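Local coordinates for probable transcriptional regulator phnF (Escherichia coli, PDB 2FA1), which is of uncertain exact function but is probably a GntR/HutC-family transcriptional regulator, encoded in an operon for alkylphosphonate uptake and represented here by its C-terminal effector-binding domain, at residues A[59-71]-A[141-154]. Numbering follows the deposited sequence. Where two conformers were deposited one is given.
Sequences GVALCLIDHYFAD and PAEYSVSLTRADMI
His67 and Glu143 meet on one face of the two central strands of the antiparallel UTRA-domain sheet, where a single carboxylate ties several elements together. His67 ND1 donates to Glu143 OE1 at 2.8 Å; OE1 lies at the ring edge, near the ring plane, and the ring and carboxylate planes are 10° apart. Glu143 CG, anti to its own backbone nitrogen (chi1 179°), passes over one face of the neighbouring Phe69 ring in a CH-pi contact, 3.9 Å from the centroid. Further along this face, Cys63 SG lies 3.4 Å from Ser147 OG. The opposite face carries Tyr68 and Tyr144, side by side and pointing the same way, CD2 to CD2 at 3.8 Å, with Val146 CG2 at the edge of the Tyr68 ring.

Between the two faces the backbones pair in register, Leu64 with Leu148, Asp66 with Val146 and Tyr68 with Tyr144 forming the hydrogen-bonded pairs. A second shell then fixes the polar groups: Asn133 and His87 bind the Glu143 carboxylate, His67 NE2 is hydrogen-bonded to Thr53 OG1, and Arg52 and His50 hold Asp66 OD1. At the far end, Arg150 NE and NH2 grip Asp152 side-on, while Arg150 NH1 donates to a water 2.9 Å away that also lies 2.7 Å from Ala61 O.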
loop_
_atom_site.group_PDB
_atom_site.type_symbol
_atom_site.label_atom_id
_atom_site.label_comp_id
_atom_site.label_asym_id
_atom_site.label_seq_id
_atom_site.Cartn_x
_atom_site.Cartn_y
_atom_site.Cartn_z
ATOM N N GLY A 59 -16.740 -16.564 9.359
ATOM C CA GLY A 59 -15.922 -17.737 9.114
ATOM C C GLY A 59 -14.835 -17.613 8.050
ATOM O O GLY A 59 -14.008 -18.573 7.930
ATOM N N VAL A 60 -14.896 -16.557 7.199
ATOM C CA VAL A 60 -14.039 -16.442 6.030
ATOM C C VAL A 60 -12.812 -15.692 6.511
ATOM O O VAL A 60 -12.898 -14.578 6.993
ATOM C CB VAL A 60 -14.754 -15.670 4.871
ATOM C CG1 VAL A 60 -13.763 -15.418 3.731
ATOM C CG2 VAL A 60 -16.010 -16.479 4.375
ATOM N N ALA A 61 -11.657 -16.325 6.344
ATOM C CA ALA A 61 -10.392 -15.661 6.764
ATOM C C ALA A 61 -10.067 -14.489 5.827
ATOM O O ALA A 61 -10.010 -14.673 4.591
ATOM C CB ALA A 61 -9.205 -16.705 6.637
ATOM N N LEU A 62 -9.741 -13.355 6.410
ATOM C CA LEU A 62 -9.470 -12.168 5.602
ATOM C C LEU A 62 -8.055 -11.666 5.715
ATOM O O LEU A 62 -7.475 -11.200 4.743
ATOM C CB LEU A 62 -10.388 -11.049 6.067
ATOM C CG LEU A 62 -11.869 -11.248 5.766
ATOM C CD1 LEU A 62 -12.505 -9.901 5.861
ATOM C CD2 LEU A 62 -12.160 -11.897 4.486
ATOM N N CYS A 63 -7.554 -11.626 6.958
ATOM C CA CYS A 63 -6.280 -10.929 7.217
ATOM C C CYS A 63 -5.496 -11.722 8.266
ATOM O O CYS A 63 -5.968 -11.876 9.401
ATOM C CB CYS A 63 -6.568 -9.516 7.809
ATOM S SG CYS A 63 -4.897 -8.742 8.099
ATOM N N LEU A 64 -4.312 -12.231 7.900
ATOM C CA LEU A 64 -3.512 -12.998 8.831
ATOM C C LEU A 64 -2.287 -12.111 9.128
ATOM O O LEU A 64 -1.754 -11.561 8.197
ATOM C CB LEU A 64 -2.959 -14.183 8.053
ATOM C CG LEU A 64 -1.912 -15.006 8.799
ATOM C CD1 LEU A 64 -2.770 -15.814 9.819
ATOM C CD2 LEU A 64 -1.165 -15.917 7.787
ATOM N N ILE A 65 -1.872 -11.976 10.393
ATOM C CA ILE A 65 -0.637 -11.177 10.676
ATOM C C ILE A 65 0.255 -12.006 11.599
ATOM O O ILE A 65 -0.230 -12.555 12.597
ATOM C CB ILE A 65 -1.014 -9.885 11.390
ATOM C CG1 ILE A 65 -2.110 -9.106 10.619
ATOM C CG2 ILE A 65 0.231 -8.931 11.592
ATOM C CD1 ILE A 65 -2.554 -7.772 11.253
ATOM N N ASP A 66 1.550 -12.043 11.273
ATOM C CA ASP A 66 2.570 -12.632 12.121
ATOM C C ASP A 66 3.289 -11.487 12.775
ATOM O O ASP A 66 3.777 -10.628 12.047
ATOM C CB ASP A 66 3.484 -13.508 11.292
ATOM C CG ASP A 66 2.800 -14.847 10.976
ATOM O OD1 ASP A 66 2.546 -15.643 11.883
ATOM O OD2 ASP A 66 2.487 -15.077 9.800
ATOM N N HIS A 67 3.338 -11.450 14.090
ATOM C CA HIS A 67 3.977 -10.307 14.801
ATOM C C HIS A 67 5.196 -10.917 15.577
ATOM O O HIS A 67 5.045 -11.916 16.258
ATOM C CB HIS A 67 3.060 -9.863 15.914
ATOM C CG HIS A 67 1.728 -9.418 15.447
ATOM N ND1 HIS A 67 1.403 -8.099 15.226
ATOM C CD2 HIS A 67 0.602 -10.132 15.293
ATOM C CE1 HIS A 67 0.121 -8.036 14.858
ATOM N NE2 HIS A 67 -0.389 -9.249 14.901
ATOM N N TYR A 68 6.370 -10.256 15.511
ATOM C CA TYR A 68 7.567 -10.919 16.067
ATOM C C TYR A 68 8.173 -9.784 16.947
ATOM O O TYR A 68 8.375 -8.610 16.460
ATOM C CB TYR A 68 8.569 -11.188 14.971
ATOM C CG TYR A 68 8.080 -12.212 13.972
ATOM C CD1 TYR A 68 8.131 -13.541 14.255
ATOM C CD2 TYR A 68 7.552 -11.781 12.736
ATOM C CE1 TYR A 68 7.677 -14.473 13.337
ATOM C CE2 TYR A 68 7.095 -12.756 11.774
ATOM C CZ TYR A 68 7.164 -14.077 12.115
ATOM O OH TYR A 68 6.685 -15.031 11.181
ATOM N N PHE A 69 8.297 -10.058 18.245
ATOM C CA PHE A 69 8.805 -9.038 19.188
ATOM C C PHE A 69 10.188 -9.443 19.676
ATOM O O PHE A 69 10.396 -10.585 19.997
ATOM C CB PHE A 69 7.886 -8.940 20.415
ATOM C CG PHE A 69 6.507 -8.491 20.086
ATOM C CD1 PHE A 69 6.210 -7.113 20.222
ATOM C CD2 PHE A 69 5.546 -9.377 19.626
ATOM C CE1 PHE A 69 4.899 -6.660 19.912
ATOM C CE2 PHE A 69 4.240 -8.935 19.330
ATOM C CZ PHE A 69 3.921 -7.611 19.422
ATOM N N ALA A 70 11.109 -8.501 19.754
ATOM C CA ALA A 70 12.500 -8.844 20.236
ATOM C C ALA A 70 12.640 -8.892 21.752
ATOM O O ALA A 70 13.579 -9.541 22.220
ATOM C CB ALA A 70 13.542 -7.744 19.719
ATOM N N ASP A 71 11.778 -8.157 22.499
ATOM C CA ASP A 71 11.982 -8.044 23.931
ATOM C C ASP A 71 11.274 -9.156 24.654
ATOM O O ASP A 71 10.015 -9.101 24.830
ATOM C CB ASP A 71 11.507 -6.691 24.393
ATOM C CG ASP A 71 11.865 -6.422 25.851
ATOM O OD1 ASP A 71 12.102 -7.405 26.603
ATOM O OD2 ASP A 71 11.847 -5.211 26.223
ATOM N N PRO A 141 14.292 -1.913 16.498
ATOM C CA PRO A 141 12.799 -1.961 16.488
ATOM C C PRO A 141 12.281 -2.860 17.623
ATOM O O PRO A 141 13.051 -3.697 18.133
ATOM C CB PRO A 141 12.426 -2.574 15.127
ATOM C CG PRO A 141 13.710 -2.671 14.355
ATOM C CD PRO A 141 14.907 -2.462 15.270
ATOM N N ALA A 142 11.009 -2.665 17.975
ATOM C CA ALA A 142 10.375 -3.454 19.018
ATOM C C ALA A 142 9.700 -4.640 18.344
ATOM O O ALA A 142 9.660 -5.733 18.903
ATOM C CB ALA A 142 9.351 -2.629 19.825
ATOM N N GLU A 143 9.161 -4.414 17.141
ATOM C CA GLU A 143 8.213 -5.421 16.578
ATOM C C GLU A 143 8.313 -5.366 15.052
ATOM O O GLU A 143 8.396 -4.248 14.502
ATOM C CB GLU A 143 6.774 -5.134 16.946
ATOM C CG GLU A 143 5.694 -6.176 16.338
ATOM C CD GLU A 143 4.374 -5.568 16.034
ATOM O OE1 GLU A 143 3.372 -6.271 16.051
ATOM O OE2 GLU A 143 4.250 -4.397 15.639
ATOM N N TYR A 144 8.307 -6.555 14.438
ATOM C CA TYR A 144 8.266 -6.677 12.965
ATOM C C TYR A 144 6.944 -7.431 12.719
ATOM O O TYR A 144 6.767 -8.503 13.347
ATOM C CB TYR A 144 9.387 -7.588 12.567
ATOM C CG TYR A 144 9.395 -8.041 11.129
ATOM C CD1 TYR A 144 9.156 -7.090 10.108
ATOM C CD2 TYR A 144 9.650 -9.350 10.798
ATOM C CE1 TYR A 144 9.259 -7.485 8.678
ATOM C CE2 TYR A 144 9.700 -9.746 9.394
ATOM C CZ TYR A 144 9.505 -8.807 8.394
ATOM O OH TYR A 144 9.573 -9.147 7.032
ATOM N N SER A 145 6.125 -6.912 11.780
ATOM C CA SER A 145 4.871 -7.656 11.533
ATOM C C SER A 145 4.720 -7.848 10.048
ATOM O O SER A 145 5.120 -6.983 9.254
ATOM C CB SER A 145 3.687 -6.940 12.104
ATOM O OG SER A 145 3.334 -5.820 11.378
ATOM N N VAL A 146 4.093 -8.960 9.669
ATOM C CA VAL A 146 3.892 -9.235 8.266
ATOM C C VAL A 146 2.417 -9.617 8.144
ATOM O O VAL A 146 2.034 -10.662 8.709
ATOM C CB VAL A 146 4.704 -10.472 7.867
ATOM C CG1 VAL A 146 4.514 -10.847 6.282
ATOM C CG2 VAL A 146 6.226 -10.344 8.281
ATOM N N SER A 147 1.665 -8.786 7.435
ATOM C CA SER A 147 0.222 -8.973 7.252
ATOM C C SER A 147 0.015 -9.562 5.873
ATOM O O SER A 147 0.607 -9.082 4.886
ATOM C CB SER A 147 -0.404 -7.560 7.243
ATOM O OG SER A 147 -1.782 -7.642 7.169
ATOM N N LEU A 148 -0.878 -10.540 5.750
ATOM C CA LEU A 148 -1.240 -11.080 4.418
ATOM C C LEU A 148 -2.764 -11.010 4.380
ATOM O O LEU A 148 -3.437 -11.496 5.290
ATOM C CB LEU A 148 -0.827 -12.571 4.271
ATOM C CG LEU A 148 0.669 -12.822 4.388
ATOM C CD1 LEU A 148 0.743 -14.319 4.342
ATOM C CD2 LEU A 148 1.255 -12.194 3.212
ATOM N N THR A 149 -3.281 -10.223 3.417
ATOM C CA THR A 149 -4.699 -9.956 3.305
ATOM C C THR A 149 -5.231 -10.286 1.945
ATOM O O THR A 149 -4.689 -9.900 0.940
ATOM C CB THR A 149 -5.060 -8.478 3.452
ATOM O OG1 THR A 149 -4.212 -7.667 2.588
ATOM C CG2 THR A 149 -4.946 -7.952 4.858
ATOM N N ARG A 150 -6.379 -10.944 1.922
ATOM C CA ARG A 150 -6.971 -11.313 0.636
ATOM C C ARG A 150 -7.294 -10.020 -0.127
ATOM O O ARG A 150 -8.063 -9.146 0.319
ATOM C CB ARG A 150 -8.342 -12.033 0.946
ATOM C CG ARG A 150 -8.134 -13.538 1.301
ATOM C CD ARG A 150 -9.568 -14.160 1.464
ATOM N NE ARG A 150 -10.336 -14.131 0.194
ATOM C CZ ARG A 150 -11.349 -14.973 -0.066
ATOM N NH1 ARG A 150 -11.652 -15.999 0.740
ATOM N NH2 ARG A 150 -11.994 -14.904 -1.256
ATOM N N ALA A 151 -6.654 -9.872 -1.284
ATOM C CA ALA A 151 -6.840 -8.645 -2.001
ATOM C C ALA A 151 -8.211 -8.539 -2.650
ATOM O O ALA A 151 -8.620 -7.426 -3.029
ATOM C CB ALA A 151 -5.749 -8.523 -3.045
ATOM N N ASP A 152 -8.931 -9.676 -2.766
ATOM C CA ASP A 152 -10.300 -9.559 -3.221
ATOM C C ASP A 152 -11.297 -9.016 -2.186
ATOM O O ASP A 152 -12.473 -8.789 -2.559
ATOM C CB ASP A 152 -10.787 -10.865 -3.873
ATOM C CG ASP A 152 -10.847 -12.036 -2.917
ATOM O OD1 ASP A 152 -10.245 -11.940 -1.849
ATOM O OD2 ASP A 152 -11.446 -13.105 -3.238
ATOM N N MET A 153 -10.866 -8.760 -0.948
ATOM C CA MET A 153 -11.757 -8.400 0.147
ATOM C C MET A 153 -11.325 -7.156 0.948
ATOM O O MET A 153 -12.090 -6.519 1.695
ATOM C CB MET A 153 -11.904 -9.615 1.078
ATOM C CG MET A 153 -12.545 -10.810 0.413
ATOM S SD MET A 153 -14.323 -10.549 0.193
ATOM C CE MET A 153 -14.633 -10.008 1.827
ATOM N N ILE A 154 -10.070 -6.784 0.819
ATOM C CA ILE A 154 -9.607 -5.598 1.594
ATOM C C ILE A 154 -8.749 -4.667 0.762
ATOM O O ILE A 154 -7.878 -5.178 0.030
ATOM C CB ILE A 154 -8.822 -6.042 2.854
ATOM C CG1 ILE A 154 -9.717 -6.605 3.980
ATOM C CG2 ILE A 154 -8.076 -4.830 3.484
ATOM C CD1 ILE A 154 -8.917 -7.411 5.045
HETATM O O HOH W 1 -10.380 -16.970 3.191
HETATM O O HOH W 2 2.174 -13.406 7.715
HETATM O O HOH W 3 9.875 -6.034 21.539
#